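Local coordinates for malonate decarboxylase acyl carrier protein (Pseudomonas fluorescens, PDB 5VIT) that probably serves as the acyl carrier subunit of malonate decarboxylase, holding acetyl and malonyl groups as thioesters on a phosphoribosyl-dephospho-CoA prosthetic group during turnover, at residues N49-A52 and S53-H57; G79-P82 and G83-R86. All coordinates share one frame; numbering follows the deposited sequence.

Contact 1 of 2, residues N49-A52 and S53-H57; sequences NGSA and SRWQH
Ser51 meets Arg54 and Trp55 across the first turn of helix 52-62, the helix that follows strand 39-46, with Ser51 itself at the N-cap position. The evidence that the turn is alpha-helical lies in two successive i to i+4 backbone bonds. Trp55 N donates to Ser51 O over 3.1 Å, with an N-H...O angle of 163°, and Gln56 N reaches Ala52 O at 3.0 Å.

The side chain at the cap does not close this turn. Ser51 OG instead turns back along the chain to bond Val48 O, so the hydroxyl ties the incoming loop to the helix start.

Two flat groups border Ser51, and both present an edge to it. The Trp55 ring has CG anti to its own carbonyl carbon (chi1 -76°), which sends the indole back toward the start of the helix; its CD1 comes to 3.2 Å from Ser51 O, while Ser51 OG lies in the ring plane beside the pyrrole edge. The buried Trp55 side chain also packs on Val44 and Thr46 of strand 39-46, Ile75 of strand 71-78 and Phe6 of strand 2-9, joining the helix to the sheet.

Arg54 approaches the same serine by a different route. Its chain is extended through chi2 and then bends at chi3 (-89°), bringing the guanidinium back alongside the cap residue, with Ser51 CA at the edge of its plane. Farther along the helix, Gln56 NE2, in the side-chain amide, hydrogen-bonds Glu60 OE2. The Arg54 end of the contact is a van der Waals approach: NH1 stands 3.7 Å from Ser51 CB.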
ATOM      1  N   ASN B  49      -3.225 -25.056  18.497  1.00 43.81           N
ATOM      2  CA  ASN B  49      -3.573 -24.732  19.878  1.00 43.44           C
ATOM      3  C   ASN B  49      -3.025 -23.377  20.300  1.00 39.71           C
ATOM      4  O   ASN B  49      -1.972 -22.963  19.824  1.00 38.20           O
ATOM      5  CB  ASN B  49      -3.048 -25.807  20.830  1.00 44.69           C
ATOM      6  CG  ASN B  49      -3.640 -27.172  20.557  1.00 48.76           C
ATOM      7  OD1 ASN B  49      -4.860 -27.342  20.504  1.00 47.29           O
ATOM      8  ND2 ASN B  49      -2.771 -28.161  20.377  1.00 56.73           N
ATOM      9  N   GLY B  50      -3.748 -22.699  21.190  1.00 38.48           N
ATOM     10  CA  GLY B  50      -3.316 -21.426  21.739  1.00 40.09           C
ATOM     11  C   GLY B  50      -3.300 -20.268  20.753  1.00 44.05           C
ATOM     12  O   GLY B  50      -2.498 -19.331  20.887  1.00 39.59           O
ATOM     13  N   SER B  51      -4.190 -20.307  19.762  1.00 40.45           N
ATOM     14  CA  SER B  51      -4.168 -19.281  18.723  1.00 35.77           C
ATOM     15  C   SER B  51      -5.361 -18.338  18.826  1.00 33.31           C
ATOM     16  O   SER B  51      -5.624 -17.558  17.906  1.00 35.01           O
ATOM     17  CB  SER B  51      -4.122 -19.924  17.330  1.00 37.32           C
ATOM     18  OG  SER B  51      -5.262 -20.727  17.090  1.00 44.53           O
ATOM     19  N   ALA B  52      -6.059 -18.383  19.954  1.00 33.34           N
ATOM     20  CA  ALA B  52      -7.270 -17.587  20.116  1.00 31.97           C
ATOM     21  C   ALA B  52      -7.047 -16.090  19.870  1.00 31.19           C
ATOM     22  O   ALA B  52      -7.835 -15.454  19.166  1.00 32.14           O
ATOM     23  CB  ALA B  52      -7.864 -17.809  21.507  1.00 29.55           C
ATOM     24  N   SER B  53      -5.981 -15.521  20.425  1.00 28.62           N
ATOM     25  CA  SER B  53      -5.807 -14.070  20.334  1.00 31.44           C
ATOM     26  C   SER B  53      -5.353 -13.676  18.928  1.00 32.23           C
ATOM     27  O   SER B  53      -5.612 -12.564  18.463  1.00 30.18           O
ATOM     28  CB  SER B  53      -4.815 -13.576  21.378  1.00 29.70           C
ATOM     29  OG  SER B  53      -3.577 -14.224  21.180  1.00 37.23           O
ATOM     30  N   ARG B  54      -4.687 -14.608  18.255  1.00 29.98           N
ATOM     31  CA  ARG B  54      -4.375 -14.458  16.844  1.00 34.98           C
ATOM     32  C   ARG B  54      -5.674 -14.303  16.021  1.00 29.15           C
ATOM     33  O   ARG B  54      -5.813 -13.355  15.252  1.00 29.19           O
ATOM     34  CB  ARG B  54      -3.547 -15.656  16.363  1.00 33.57           C
ATOM     35  CG  ARG B  54      -3.262 -15.669  14.881  1.00 43.53           C
ATOM     36  CD  ARG B  54      -2.635 -17.002  14.439  1.00 53.39           C
ATOM     37  NE  ARG B  54      -1.170 -17.004  14.527  1.00 53.82           N
ATOM     38  CZ  ARG B  54      -0.463 -17.491  15.546  1.00 57.14           C
ATOM     39  NH1 ARG B  54      -1.079 -18.043  16.590  1.00 57.18           N
ATOM     40  NH2 ARG B  54       0.868 -17.436  15.510  1.00 50.57           N
ATOM     41  N   TRP B  55      -6.626 -15.218  16.211  1.00 31.63           N
ATOM     42  CA  TRP B  55      -7.895 -15.158  15.490  1.00 30.73           C
ATOM     43  C   TRP B  55      -8.663 -13.876  15.844  1.00 31.45           C
ATOM     44  O   TRP B  55      -9.303 -13.261  14.989  1.00 31.67           O
ATOM     45  CB  TRP B  55      -8.749 -16.401  15.786  1.00 31.54           C
ATOM     46  CG  TRP B  55      -8.284 -17.656  15.070  1.00 33.30           C
ATOM     47  CD1 TRP B  55      -7.457 -18.624  15.566  1.00 33.30           C
ATOM     48  CD2 TRP B  55      -8.599 -18.057  13.725  1.00 30.57           C
ATOM     49  NE1 TRP B  55      -7.251 -19.606  14.627  1.00 29.70           N
ATOM     50  CE2 TRP B  55      -7.938 -19.280  13.488  1.00 32.59           C
ATOM     51  CE3 TRP B  55      -9.378 -17.506  12.707  1.00 30.90           C
ATOM     52  CZ2 TRP B  55      -8.033 -19.957  12.273  1.00 29.66           C
ATOM     53  CZ3 TRP B  55      -9.476 -18.180  11.505  1.00 31.77           C
ATOM     54  CH2 TRP B  55      -8.810 -19.390  11.298  1.00 32.87           C
ATOM     55  N   GLN B  56      -8.579 -13.466  17.105  1.00 27.18           N
ATOM     56  CA  GLN B  56      -9.201 -12.224  17.558  1.00 30.29           C
ATOM     57  C   GLN B  56      -8.662 -11.006  16.790  1.00 31.97           C
ATOM     58  O   GLN B  56      -9.424 -10.151  16.295  1.00 30.94           O
ATOM     59  CB  GLN B  56      -8.968 -12.046  19.070  1.00 30.51           C
ATOM     60  CG  GLN B  56      -9.616 -10.813  19.651  1.00 31.12           C
ATOM     61  CD  GLN B  56     -11.123 -10.828  19.492  1.00 41.75           C
ATOM     62  OE1 GLN B  56     -11.774 -11.863  19.684  1.00 39.12           O
ATOM     63  NE2 GLN B  56     -11.687  -9.678  19.127  1.00 42.40           N
ATOM     64  N   HIS B  57      -7.343 -10.925  16.696  1.00 28.51           N
ATOM     65  CA  HIS B  57      -6.715  -9.831  15.968  1.00 32.99           C
ATOM     66  C   HIS B  57      -7.124  -9.806  14.507  1.00 30.91           C
ATOM     67  O   HIS B  57      -7.448  -8.750  13.969  1.00 30.34           O
ATOM     68  CB  HIS B  57      -5.196  -9.929  16.071  1.00 34.31           C
ATOM     69  CG  HIS B  57      -4.675  -9.612  17.435  1.00 30.10           C
ATOM     70  ND1 HIS B  57      -3.751 -10.404  18.081  1.00 26.36           N
ATOM     71  CD2 HIS B  57      -4.955  -8.588  18.276  1.00 30.23           C
ATOM     72  CE1 HIS B  57      -3.480  -9.879  19.262  1.00 34.79           C
ATOM     73  NE2 HIS B  57      -4.197  -8.776  19.404  1.00 34.83           N
TER

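Contact 2 of 2, residues G79-P82 and G83-R86; sequences GATP and GVVR
Thr81 OG1 has two hydrogen-bond partners: Val84 N, which donates to it over 3.2 Å with an N-H...O angle of 163°, and OE1 of Glu422 of the MdcA chain. A chi1 of 59° places OG1 between the backbone N and the carbonyl carbon, from where it can face the amide one turn ahead. Thr81 OG1 also lies 3.3 Å from Val84 CG2, and the two side chains cross at about a right angle.

This is a side-chain N-cap on helix 82-96, with Pro82 as the first helical residue, a position where the missing amide hydrogen costs no helical bond. The backbone confirms the turn: Val85 N bonds Thr81 O at 2.9 Å and an almost straight 171°, and Arg86 N bonds Pro82 O at 2.8 Å.

Apolar contacts run from the residue before the cap. Ala80 CB touches Val85 CG2 at 3.8 Å and Val84 CG1 at 3.9 Å, and all three side chains pack against Leu28 of strand 27-34. Arg86 leads away from the turn as an extended chain, forming salt bridges to Glu90 through NE and to Glu466 of the MdcA chain through NH1. At its base, Arg86 CB lies 3.4 Å from Pro82 O.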
ATOM      1  N   GLY B  79      -4.565 -25.294  10.087  1.00 30.50           N
ATOM      2  CA  GLY B  79      -3.270 -24.625  10.148  1.00 34.26           C
ATOM      3  C   GLY B  79      -2.908 -23.663   9.025  1.00 30.13           C
ATOM      4  O   GLY B  79      -1.736 -23.504   8.686  1.00 31.75           O
ATOM      5  N   ALA B  80      -3.908 -23.012   8.444  1.00 27.40           N
ATOM      6  CA  ALA B  80      -3.657 -21.985   7.455  1.00 30.11           C
ATOM      7  C   ALA B  80      -2.891 -20.809   8.091  1.00 33.93           C
ATOM      8  O   ALA B  80      -3.068 -20.533   9.271  1.00 32.87           O
ATOM      9  CB  ALA B  80      -4.962 -21.511   6.853  1.00 26.96           C
ATOM     10  N   THR B  81      -2.038 -20.133   7.318  1.00 29.74           N
ATOM     11  CA  THR B  81      -1.443 -18.885   7.787  1.00 30.06           C
ATOM     12  C   THR B  81      -2.540 -17.821   7.898  1.00 28.33           C
ATOM     13  O   THR B  81      -3.574 -17.925   7.239  1.00 30.25           O
ATOM     14  CB  THR B  81      -0.349 -18.384   6.840  1.00 26.19           C
ATOM     15  OG1 THR B  81      -0.916 -18.188   5.534  1.00 26.05           O
ATOM     16  CG2 THR B  81       0.798 -19.380   6.769  1.00 32.23           C
ATOM     17  N   PRO B  82      -2.318 -16.788   8.727  1.00 29.84           N
ATOM     18  CA  PRO B  82      -3.266 -15.672   8.830  1.00 26.57           C
ATOM     19  C   PRO B  82      -3.521 -15.024   7.484  1.00 29.69           C
ATOM     20  O   PRO B  82      -4.635 -14.571   7.214  1.00 30.59           O
ATOM     21  CB  PRO B  82      -2.556 -14.706   9.773  1.00 25.62           C
ATOM     22  CG  PRO B  82      -1.786 -15.603  10.659  1.00 28.22           C
ATOM     23  CD  PRO B  82      -1.257 -16.685   9.742  1.00 30.77           C
ATOM     24  N   GLY B  83      -2.486 -14.989   6.647  1.00 26.28           N
ATOM     25  CA  GLY B  83      -2.621 -14.518   5.284  1.00 27.79           C
ATOM     26  C   GLY B  83      -3.619 -15.316   4.464  1.00 29.99           C
ATOM     27  O   GLY B  83      -4.493 -14.737   3.811  1.00 31.52           O
ATOM     28  N   VAL B  84      -3.498 -16.642   4.492  1.00 30.09           N
ATOM     29  CA  VAL B  84      -4.456 -17.499   3.791  1.00 30.52           C
ATOM     30  C   VAL B  84      -5.857 -17.344   4.394  1.00 30.58           C
ATOM     31  O   VAL B  84      -6.837 -17.229   3.660  1.00 29.79           O
ATOM     32  CB  VAL B  84      -4.034 -18.988   3.830  1.00 25.02           C
ATOM     33  CG1 VAL B  84      -5.157 -19.902   3.296  1.00 22.54           C
ATOM     34  CG2 VAL B  84      -2.740 -19.195   3.034  1.00 29.86           C
ATOM     35  N   VAL B  85      -5.938 -17.328   5.728  1.00 29.02           N
ATOM     36  CA  VAL B  85      -7.215 -17.154   6.421  1.00 28.78           C
ATOM     37  C   VAL B  85      -7.918 -15.857   5.981  1.00 32.03           C
ATOM     38  O   VAL B  85      -9.083 -15.875   5.575  1.00 30.66           O
ATOM     39  CB  VAL B  85      -7.041 -17.123   7.965  1.00 29.95           C
ATOM     40  CG1 VAL B  85      -8.361 -16.814   8.626  1.00 32.03           C
ATOM     41  CG2 VAL B  85      -6.467 -18.437   8.490  1.00 27.77           C
ATOM     42  N   ARG B  86      -7.202 -14.739   6.053  1.00 31.91           N
ATOM     43  CA  ARG B  86      -7.765 -13.459   5.636  1.00 35.17           C
ATOM     44  C   ARG B  86      -8.291 -13.495   4.195  1.00 37.79           C
ATOM     45  O   ARG B  86      -9.415 -13.073   3.928  1.00 34.82           O
ATOM     46  CB  ARG B  86      -6.732 -12.340   5.776  1.00 35.04           C
ATOM     47  CG  ARG B  86      -7.263 -11.041   5.215  1.00 40.75           C
ATOM     48  CD  ARG B  86      -6.358  -9.850   5.439  1.00 34.44           C
ATOM     49  NE  ARG B  86      -6.930  -8.704   4.743  1.00 35.88           N
ATOM     50  CZ  ARG B  86      -6.323  -7.534   4.585  1.00 42.18           C
ATOM     51  NH1 ARG B  86      -5.096  -7.334   5.063  1.00 36.79           N
ATOM     52  NH2 ARG B  86      -6.947  -6.564   3.936  1.00 39.40           N
TER

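In the fold
From the N terminus, the chain lays down strands 2-9, 18-21, 27-34 and 39-46 before contact 1 closes the loop into helix 52-62. Strand 71-78 then follows, and contact 2 turns its end into helix 82-96. The two contacts are in series, neither nested nor crossing, with centres about 12 Å apart. Their helix starts nevertheless meet: Trp55 CZ3 lies 3.4 Å from Val85 CG1, and Arg54 CD is 4.1 Å from Pro82 CG. These approaches join the two helices, while Trp55 and Val85 also reach the mixed sheet. Residues of MdcA pack against both helix starts.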